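373aa long hypothetical citrate synthase (Sulfolobus tokodaii, PDB 1VGP) is of unknown function but belongs to the citrate synthase family, a largely helical fold that pairs two identical subunits into a dimer. Local coordinates at residues T97-L102 with D198-I203; E151-M156 with K168-T173. All coordinates share one frame; numbering follows the deposited sequence.

Contact 1: T97-L102 with D198-I203; sequences TAVSLL and DLYSSI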
# COMPACT_ATOMS: atom_id res chain seq x y z
N THR A 97 7.70 5.49 5.34
CA THR A 97 8.51 6.35 4.50
C THR A 97 9.91 5.76 4.31
O THR A 97 10.45 5.73 3.19
CB THR A 97 8.60 7.76 5.12
OG1 THR A 97 7.28 8.20 5.47
CG2 THR A 97 9.19 8.75 4.13
N ALA A 98 10.51 5.29 5.40
CA ALA A 98 11.87 4.77 5.35
C ALA A 98 11.94 3.57 4.40
O ALA A 98 12.87 3.45 3.60
CB ALA A 98 12.32 4.39 6.73
N VAL A 99 10.97 2.67 4.50
CA VAL A 99 10.94 1.51 3.61
C VAL A 99 10.79 1.97 2.16
O VAL A 99 11.41 1.41 1.25
CB VAL A 99 9.76 0.56 3.98
CG1 VAL A 99 9.69 -0.61 2.99
CG2 VAL A 99 9.93 0.06 5.41
N SER A 100 9.98 2.99 1.95
CA SER A 100 9.79 3.57 0.63
C SER A 100 11.12 4.11 0.10
O SER A 100 11.48 3.89 -1.05
CB SER A 100 8.76 4.70 0.69
OG SER A 100 8.49 5.20 -0.60
N LEU A 101 11.84 4.83 0.96
CA LEU A 101 13.15 5.37 0.60
C LEU A 101 14.13 4.24 0.32
O LEU A 101 14.92 4.31 -0.63
CB LEU A 101 13.68 6.26 1.73
CG LEU A 101 12.93 7.57 1.96
CD1 LEU A 101 13.12 8.05 3.38
CD2 LEU A 101 13.41 8.61 0.97
N LEU A 102 14.08 3.20 1.14
CA LEU A 102 14.95 2.05 0.92
C LEU A 102 14.78 1.52 -0.50
O LEU A 102 15.75 1.13 -1.14
CB LEU A 102 14.64 0.96 1.94
CG LEU A 102 15.36 1.12 3.28
CD1 LEU A 102 14.93 0.03 4.26
CD2 LEU A 102 16.86 1.04 3.05
N ASP A 198 7.56 -3.83 -6.93
CA ASP A 198 8.74 -4.22 -6.16
C ASP A 198 8.41 -4.54 -4.71
O ASP A 198 7.40 -4.07 -4.17
CB ASP A 198 9.76 -3.10 -6.18
CG ASP A 198 9.26 -1.87 -5.45
OD1 ASP A 198 8.40 -1.15 -6.02
OD2 ASP A 198 9.72 -1.64 -4.32
N LEU A 199 9.28 -5.31 -4.09
CA LEU A 199 9.08 -5.73 -2.71
C LEU A 199 8.83 -4.55 -1.78
O LEU A 199 7.97 -4.63 -0.91
CB LEU A 199 10.29 -6.52 -2.22
CG LEU A 199 10.07 -7.27 -0.90
CD1 LEU A 199 8.86 -8.18 -1.04
CD2 LEU A 199 11.31 -8.09 -0.56
N TYR A 200 9.58 -3.47 -1.96
CA TYR A 200 9.45 -2.33 -1.06
C TYR A 200 8.04 -1.78 -1.14
O TYR A 200 7.44 -1.42 -0.12
CB TYR A 200 10.47 -1.24 -1.43
CG TYR A 200 11.89 -1.72 -1.34
CD1 TYR A 200 12.51 -2.35 -2.43
CD2 TYR A 200 12.60 -1.63 -0.14
CE1 TYR A 200 13.80 -2.88 -2.31
CE2 TYR A 200 13.89 -2.16 -0.02
CZ TYR A 200 14.48 -2.78 -1.11
OH TYR A 200 15.74 -3.32 -0.97
N SER A 201 7.51 -1.71 -2.36
CA SER A 201 6.15 -1.25 -2.56
C SER A 201 5.19 -2.09 -1.72
O SER A 201 4.35 -1.57 -0.98
CB SER A 201 5.79 -1.33 -4.04
OG SER A 201 6.50 -0.37 -4.81
N SER A 202 5.32 -3.41 -1.84
CA SER A 202 4.40 -4.33 -1.19
C SER A 202 4.42 -4.14 0.32
O SER A 202 3.36 -4.11 0.97
CB SER A 202 4.80 -5.77 -1.51
OG SER A 202 4.73 -6.01 -2.91
N ILE A 203 5.62 -4.02 0.87
CA ILE A 203 5.82 -3.84 2.30
C ILE A 203 5.32 -2.49 2.80
O ILE A 203 4.82 -2.39 3.93
CB ILE A 203 7.32 -3.99 2.66
CG1 ILE A 203 7.83 -5.36 2.19
CG2 ILE A 203 7.52 -3.81 4.16
CD1 ILE A 203 6.95 -6.53 2.60
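Tyr200 of the segment 198-203 lays its ring against the backbone of Val99 and Leu102 in the segment 97-102. The meeting is chiefly ring against main chain: Tyr200 CD2 approaches Val99 O obliquely at 3.5 Å, while the carbonyl group of Leu102 sits over one face of the ring, its O near the rim. Leu102 CB also touches Tyr200 CE2 at 3.8 Å. With CG beside its own backbone N (chi1 -60°), the tyrosine points its phenol along the partner helix toward that helix's C-terminal end. Aliphatic packing completes the apolar part. CG1 of Val99, anti to the backbone N (chi1 177°), meets Ile203 CG2 at 4.0 Å, the two side chains crossing at about a right angle. All four touching residues are buried.

Segments 97-102 and 199-203 run nearly antiparallel (170°), their axes 8.7 Å apart at closest approach. This helix pair lies inside one subunit of the citrate synthase fold and adjoins the dimer interface, where Thr97 and Ser100 each hydrogen-bond, hydroxyl to hydroxyl, with Ser100 and Thr97 of the second subunit.

No hydrogen bond links the two segments; the polar side chains discussed here bond within their own segment or beyond the contact. Asp198 is the N-cap of helix 199-210: its OD2 accepts from Ser201 N at 3.0 Å, met from above the carboxylate plane. The other oxygen, OD1, forms a salt bridge to Lys211 of the second subunit. The buried phenol OH of Tyr200 is hydrogen-bonded to both Asp106 and Lys119.

Contact 2: E151-M156 with K168-T173; sequences ENFLYM and KAMDVT
Met170 on the helical segment 168-173 faces Phe153 and Leu154 on the helical segment 151-156, with Leu154 CA and Met170 CA 7.8 Å apart. Met170 does most of the touching. Its CG stands anti to the backbone N (chi1 -177°), and a bend at chi2 (64°) turns the rest of the chain past Leu154 and carries the methyl to the phenylalanine. Leu154 crosses the inner part of this chain at a slant, its CG 4.0 Å from Met170 CG and its CD2 3.9 Å from Met170 SD. Farther out, Met170 CE lies by the CD2-CE2 side of the Phe153 ring, 3.4 Å from CD2 in an oblique approach, the two side chains crossing at about a right angle.

The sulfur and ring form a Met-aromatic contact, with Met170 SD 5.3 Å from the centroid of the Phe153 ring and 27° off its normal. This apolar packing joins helix 149-158 to the next helix in the chain, 164-175, in the all-helical core of the citrate synthase fold. Phe153 also packs on Pro125 and Val128 of helix 113-135.

Within helix 164-175, Thr173 OG1 returns to Ala169 O at 2.6 Å, and that carbonyl also accepts from Thr173 N at 2.8 Å, the two donors reaching it from opposite faces of its plane. Asp171 OD1 adds a polar tie between the two helices, hydrogen-bonded to Ser150 OG, and accepts from Phe43 N as well.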
# COMPACT_ATOMS: atom_id res chain seq x y z
N GLU A 151 18.89 -9.46 20.24
CA GLU A 151 19.79 -8.78 21.15
C GLU A 151 20.16 -7.42 20.57
O GLU A 151 20.16 -6.40 21.28
CB GLU A 151 21.05 -9.60 21.37
CG GLU A 151 21.82 -9.19 22.62
CD GLU A 151 23.19 -9.84 22.71
OE1 GLU A 151 23.86 -9.65 23.75
OE2 GLU A 151 23.61 -10.53 21.75
N ASN A 152 20.46 -7.40 19.27
CA ASN A 152 20.91 -6.17 18.61
C ASN A 152 19.81 -5.11 18.59
O ASN A 152 20.08 -3.92 18.70
CB ASN A 152 21.36 -6.47 17.18
CG ASN A 152 21.81 -5.22 16.44
OD1 ASN A 152 22.82 -4.60 16.79
ND2 ASN A 152 21.05 -4.83 15.42
N PHE A 153 18.56 -5.56 18.46
CA PHE A 153 17.43 -4.65 18.52
C PHE A 153 17.48 -3.87 19.83
O PHE A 153 17.46 -2.64 19.82
CB PHE A 153 16.10 -5.42 18.42
CG PHE A 153 14.96 -4.60 17.86
CD1 PHE A 153 14.89 -3.23 18.06
CD2 PHE A 153 13.93 -5.22 17.16
CE1 PHE A 153 13.82 -2.48 17.56
CE2 PHE A 153 12.86 -4.47 16.66
CZ PHE A 153 12.80 -3.11 16.85
N LEU A 154 17.55 -4.57 20.95
CA LEU A 154 17.57 -3.92 22.25
C LEU A 154 18.86 -3.12 22.44
O LEU A 154 18.86 -2.04 23.04
CB LEU A 154 17.42 -4.95 23.36
CG LEU A 154 16.11 -5.73 23.38
CD1 LEU A 154 15.99 -6.50 24.70
CD2 LEU A 154 14.94 -4.76 23.21
N TYR A 155 19.96 -3.66 21.92
CA TYR A 155 21.22 -2.95 21.92
C TYR A 155 21.09 -1.55 21.32
O TYR A 155 21.49 -0.56 21.95
CB TYR A 155 22.28 -3.74 21.14
CG TYR A 155 23.53 -2.94 20.86
CD1 TYR A 155 24.22 -2.29 21.89
CD2 TYR A 155 24.01 -2.80 19.56
CE1 TYR A 155 25.35 -1.53 21.63
CE2 TYR A 155 25.15 -2.03 19.29
CZ TYR A 155 25.81 -1.40 20.32
OH TYR A 155 26.93 -0.65 20.06
N MET A 156 20.56 -1.47 20.10
CA MET A 156 20.46 -0.20 19.39
C MET A 156 19.46 0.73 20.07
O MET A 156 19.42 1.91 19.78
CB MET A 156 20.04 -0.42 17.94
CG MET A 156 20.98 -1.28 17.13
SD MET A 156 20.50 -1.32 15.38
CE MET A 156 19.11 -2.45 15.41
N LYS A 168 15.96 -12.58 25.41
CA LYS A 168 15.18 -13.80 25.23
C LYS A 168 13.74 -13.41 24.98
O LYS A 168 13.11 -13.84 24.00
CB LYS A 168 15.24 -14.67 26.49
CG LYS A 168 15.23 -16.15 26.22
CD LYS A 168 14.10 -16.59 25.31
CE LYS A 168 14.00 -18.12 25.28
NZ LYS A 168 13.77 -18.70 23.92
N ALA A 169 13.24 -12.57 25.88
CA ALA A 169 11.88 -12.06 25.86
C ALA A 169 11.62 -11.34 24.55
O ALA A 169 10.58 -11.52 23.92
CB ALA A 169 11.65 -11.13 27.04
N MET A 170 12.57 -10.51 24.14
CA MET A 170 12.42 -9.80 22.88
C MET A 170 12.31 -10.83 21.75
O MET A 170 11.44 -10.72 20.88
CB MET A 170 13.62 -8.89 22.63
CG MET A 170 13.52 -8.05 21.36
SD MET A 170 12.15 -6.87 21.40
CE MET A 170 12.01 -6.51 19.69
N ASP A 171 13.18 -11.82 21.80
CA ASP A 171 13.27 -12.81 20.73
C ASP A 171 11.97 -13.61 20.63
O ASP A 171 11.41 -13.80 19.54
CB ASP A 171 14.45 -13.75 21.00
CG ASP A 171 14.82 -14.57 19.77
OD1 ASP A 171 15.17 -13.95 18.75
OD2 ASP A 171 14.76 -15.81 19.81
N VAL A 172 11.49 -14.09 21.77
CA VAL A 172 10.28 -14.88 21.76
C VAL A 172 9.11 -13.97 21.36
O VAL A 172 8.22 -14.40 20.65
CB VAL A 172 10.04 -15.55 23.13
CG1 VAL A 172 10.19 -14.55 24.22
CG2 VAL A 172 8.65 -16.16 23.18
N THR A 173 9.14 -12.72 21.80
CA THR A 173 8.06 -11.79 21.47
C THR A 173 7.95 -11.58 19.97
O THR A 173 6.85 -11.56 19.39
CB THR A 173 8.25 -10.41 22.13
OG1 THR A 173 8.24 -10.54 23.55
CG2 THR A 173 7.12 -9.48 21.71

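How the contacts relate
Both contacts are buried helix-to-helix packings, but they occupy separate places in the subunit: their centres are 24 Å apart and their nearest atoms about 12 Å. Along the chain, contact 2 is nested inside the loop that contact 1 closes, a local pairing of successive helices within a long-range one. Helix 113-135 touches both, meeting Ile203 of contact 1 through Leu120 and Phe124, and Phe153 of contact 2 through Pro125 and Val128. Their surroundings also differ. Contact 1 adjoins the second subunit, whereas the two segments of contact 2 are touched by no other chain of the assembly.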